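Local coordinates for peroxisomal membrane protein PEX15 (Saccharomyces cerevisiae, PDB 5VXV), which anchors the AAA-ATPases PEX1 and PEX6 to the peroxisomal membrane, where their complex extracts the PEX5 receptor, at residues A[149-154]-A[201-206]. Sequence-based numbering, arbitrary orientation.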
ATOM      1  N   LEU A 149      -5.195  -5.830   2.833  1.00 12.11           N
ATOM      2  CA  LEU A 149      -4.429  -4.976   3.735  1.00 13.39           C
ATOM      3  C   LEU A 149      -3.521  -5.806   4.637  1.00 14.22           C
ATOM      4  O   LEU A 149      -2.336  -5.493   4.806  1.00 13.37           O
ATOM      5  CB  LEU A 149      -5.385  -4.117   4.564  1.00 13.67           C
ATOM      6  CG  LEU A 149      -4.767  -3.271   5.679  1.00 13.47           C
ATOM      7  CD1 LEU A 149      -3.768  -2.272   5.114  1.00 16.21           C
ATOM      8  CD2 LEU A 149      -5.859  -2.567   6.466  1.00 14.43           C
ATOM      9  N   ILE A 150      -4.059  -6.871   5.231  1.00 13.43           N
ATOM     10  CA  ILE A 150      -3.242  -7.695   6.115  1.00 12.93           C
ATOM     11  C   ILE A 150      -2.148  -8.394   5.320  1.00 13.01           C
ATOM     12  O   ILE A 150      -1.017  -8.549   5.797  1.00 13.22           O
ATOM     13  CB  ILE A 150      -4.117  -8.703   6.883  1.00 14.69           C
ATOM     14  CG1 ILE A 150      -5.233  -7.980   7.648  1.00 15.70           C
ATOM     15  CG2 ILE A 150      -3.262  -9.520   7.846  1.00 15.03           C
ATOM     16  CD1 ILE A 150      -4.751  -6.934   8.641  1.00 16.43           C
ATOM     17  N   GLU A 151      -2.450  -8.807   4.090  1.00 13.74           N
ATOM     18  CA  GLU A 151      -1.448  -9.515   3.305  1.00 14.24           C
ATOM     19  C   GLU A 151      -0.349  -8.575   2.818  1.00 13.19           C
ATOM     20  O   GLU A 151       0.799  -9.003   2.661  1.00 14.69           O
ATOM     21  CB  GLU A 151      -2.128 -10.260   2.155  1.00 17.83           C
ATOM     22  CG  GLU A 151      -2.961 -11.436   2.668  1.00 20.27           C
ATOM     23  CD  GLU A 151      -3.428 -12.379   1.580  1.00 25.21           C
ATOM     24  OE1 GLU A 151      -3.200 -12.083   0.389  1.00 28.28           O
ATOM     25  OE2 GLU A 151      -4.028 -13.423   1.926  1.00 22.58           O
ATOM     26  N   ILE A 152      -0.655  -7.290   2.611  1.00 14.66           N
ATOM     27  CA  ILE A 152       0.413  -6.316   2.379  1.00 13.94           C
ATOM     28  C   ILE A 152       1.334  -6.261   3.590  1.00 13.25           C
ATOM     29  O   ILE A 152       2.561  -6.330   3.469  1.00 13.90           O
ATOM     30  CB  ILE A 152      -0.169  -4.926   2.063  1.00 14.14           C
ATOM     31  CG1 ILE A 152      -0.888  -4.929   0.715  1.00 14.86           C
ATOM     32  CG2 ILE A 152       0.943  -3.871   2.050  1.00 15.04           C
ATOM     33  CD1 ILE A 152      -1.725  -3.685   0.470  1.00 14.56           C
ATOM     34  N   PHE A 153       0.748  -6.126   4.780  1.00 12.75           N
ATOM     35  CA  PHE A 153       1.544  -6.040   5.998  1.00 13.03           C
ATOM     36  C   PHE A 153       2.466  -7.246   6.133  1.00 13.83           C
ATOM     37  O   PHE A 153       3.665  -7.098   6.394  1.00 13.96           O
ATOM     38  CB  PHE A 153       0.617  -5.921   7.210  1.00 13.55           C
ATOM     39  CG  PHE A 153       1.339  -5.722   8.514  1.00 14.49           C
ATOM     40  CD1 PHE A 153       1.752  -6.809   9.263  1.00 15.26           C
ATOM     41  CD2 PHE A 153       1.596  -4.447   8.991  1.00 16.53           C
ATOM     42  CE1 PHE A 153       2.415  -6.631  10.462  1.00 16.39           C
ATOM     43  CE2 PHE A 153       2.258  -4.264  10.192  1.00 15.59           C
ATOM     44  CZ  PHE A 153       2.669  -5.357  10.926  1.00 16.40           C
ATOM     45  N   ILE A 154       1.927  -8.450   5.943  1.00 13.89           N
ATOM     46  CA  ILE A 154       2.718  -9.658   6.162  1.00 13.66           C
ATOM     47  C   ILE A 154       3.712  -9.869   5.024  1.00 13.40           C
ATOM     48  O   ILE A 154       4.916 -10.032   5.255  1.00 14.63           O
ATOM     49  CB  ILE A 154       1.794 -10.876   6.342  1.00 14.87           C
ATOM     50  CG1 ILE A 154       0.975 -10.717   7.626  1.00 19.11           C
ATOM     51  CG2 ILE A 154       2.610 -12.168   6.383  1.00 17.25           C
ATOM     52  CD1 ILE A 154      -0.058 -11.802   7.859  1.00 23.24           C
ATOM     53  N   LEU A 201      -3.974 -17.409   6.448  1.00 15.06           N
ATOM     54  CA  LEU A 201      -3.102 -18.520   6.816  1.00 14.70           C
ATOM     55  C   LEU A 201      -2.829 -19.423   5.619  1.00 15.78           C
ATOM     56  O   LEU A 201      -1.705 -19.910   5.446  1.00 14.91           O
ATOM     57  CB  LEU A 201      -3.717 -19.310   7.971  1.00 14.78           C
ATOM     58  CG  LEU A 201      -3.795 -18.538   9.291  1.00 16.18           C
ATOM     59  CD1 LEU A 201      -4.733 -19.229  10.267  1.00 15.82           C
ATOM     60  CD2 LEU A 201      -2.411 -18.379   9.906  1.00 17.81           C
ATOM     61  N   ASN A 202      -3.839 -19.646   4.775  1.00 16.03           N
ATOM     62  CA  ASN A 202      -3.624 -20.422   3.556  1.00 16.28           C
ATOM     63  C   ASN A 202      -2.651 -19.711   2.624  1.00 15.14           C
ATOM     64  O   ASN A 202      -1.772 -20.346   2.026  1.00 15.59           O
ATOM     65  CB  ASN A 202      -4.956 -20.674   2.851  1.00 20.39           C
ATOM     66  CG  ASN A 202      -4.802 -21.527   1.607  1.00 26.67           C
ATOM     67  OD1 ASN A 202      -4.519 -22.722   1.692  1.00 31.11           O
ATOM     68  ND2 ASN A 202      -4.997 -20.919   0.442  1.00 27.70           N
ATOM     69  N   SER A 203      -2.790 -18.390   2.486  1.00 14.24           N
ATOM     70  CA  SER A 203      -1.858 -17.633   1.656  1.00 14.44           C
ATOM     71  C   SER A 203      -0.432 -17.753   2.180  1.00 14.99           C
ATOM     72  O   SER A 203       0.514 -17.881   1.396  1.00 15.68           O
ATOM     73  CB  SER A 203      -2.278 -16.166   1.588  1.00 15.20           C
ATOM     74  OG  SER A 203      -3.513 -16.017   0.910  1.00 17.98           O
ATOM     75  N   ILE A 204      -0.255 -17.708   3.503  1.00 13.75           N
ATOM     76  CA  ILE A 204       1.080 -17.853   4.078  1.00 14.61           C
ATOM     77  C   ILE A 204       1.653 -19.225   3.741  1.00 14.63           C
ATOM     78  O   ILE A 204       2.825 -19.350   3.366  1.00 14.98           O
ATOM     79  CB  ILE A 204       1.039 -17.607   5.600  1.00 13.81           C
ATOM     80  CG1 ILE A 204       0.757 -16.130   5.887  1.00 14.63           C
ATOM     81  CG2 ILE A 204       2.358 -18.023   6.256  1.00 13.15           C
ATOM     82  CD1 ILE A 204       0.524 -15.816   7.356  1.00 15.49           C
ATOM     83  N   ASP A 205       0.837 -20.275   3.865  0.56 15.39           N
ATOM     84  CA  ASP A 205       1.311 -21.618   3.548  0.56 17.11           C
ATOM     85  C   ASP A 205       1.736 -21.721   2.088  0.56 17.27           C
ATOM     86  O   ASP A 205       2.783 -22.303   1.779  0.56 18.46           O
ATOM     87  CB  ASP A 205       0.225 -22.645   3.864  0.56 19.65           C
ATOM     88  CG  ASP A 205       0.018 -22.838   5.357  0.56 22.10           C
ATOM     89  OD1 ASP A 205       0.941 -22.517   6.136  0.64 23.04           O
ATOM     90  OD2 ASP A 205      -1.066 -23.317   5.752  0.49 23.20           O
ATOM     91  N   ASN A 206       0.939 -21.163   1.175  1.00 15.98           N
ATOM     92  CA  ASN A 206       1.298 -21.202  -0.239  1.00 16.38           C
ATOM     93  C   ASN A 206       2.574 -20.413  -0.502  1.00 16.06           C
ATOM     94  O   ASN A 206       3.409 -20.822  -1.318  1.00 16.66           O
ATOM     95  CB  ASN A 206       0.152 -20.660  -1.094  1.00 19.64           C
ATOM     96  CG  ASN A 206      -0.971 -21.661  -1.267  1.00 25.28           C
ATOM     97  OD1 ASN A 206      -0.762 -22.869  -1.164  1.00 27.34           O
ATOM     98  ND2 ASN A 206      -2.170 -21.162  -1.540  1.00 28.47           N
TER
HETATM   99  O   HOH W   1      -4.123 -13.977  -1.537  1.00 34.93           O
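Glu151 and Ser203 make the polar half of this contact between helices 143-161 and 196-217 in the predicted cytosolic domain of PEX15. Glu151 OE2 lies 2.8 Å from Ser203 OG, a hydrogen-bond distance, and Ser203 OG also has Ala199 O, one turn earlier on its own helix, as a hydrogen-bond partner. The glutamate gets there by an extended chain: with CG anti to the carbonyl carbon (chi1 -70°), the carboxylate is carried toward Ser203, although the CA atoms of Glu151 and Ser203 stay 8.3 Å apart. A water closes a second route, donating to Glu151 OE1 at 2.9 Å and to Ser203 OG at 3.2 Å. The water thus engages OE1, while OE2 has the bond from Gln147 NE2 besides the close approach of Ser203 OG.

The apolar half is of similar extent. Ile154 and Ile204 meet only through their CD1 methyls, 4.1 Å apart, the two side chains crossing at about a right angle. Ile200 extends this patch against Ile154, and Tyr171 of helix 168-177 packs on Ile204.

With an alanine in place of Glu151, Ser203 OG is likely to lose its partner on the facing helix, and the water and Gln147 NE2 an acceptor each. The two segments bury 133 Å² between them, and the chemistry implies a mixed junction, in which a hydrated polar bridge accompanies a small buried isoleucine contact.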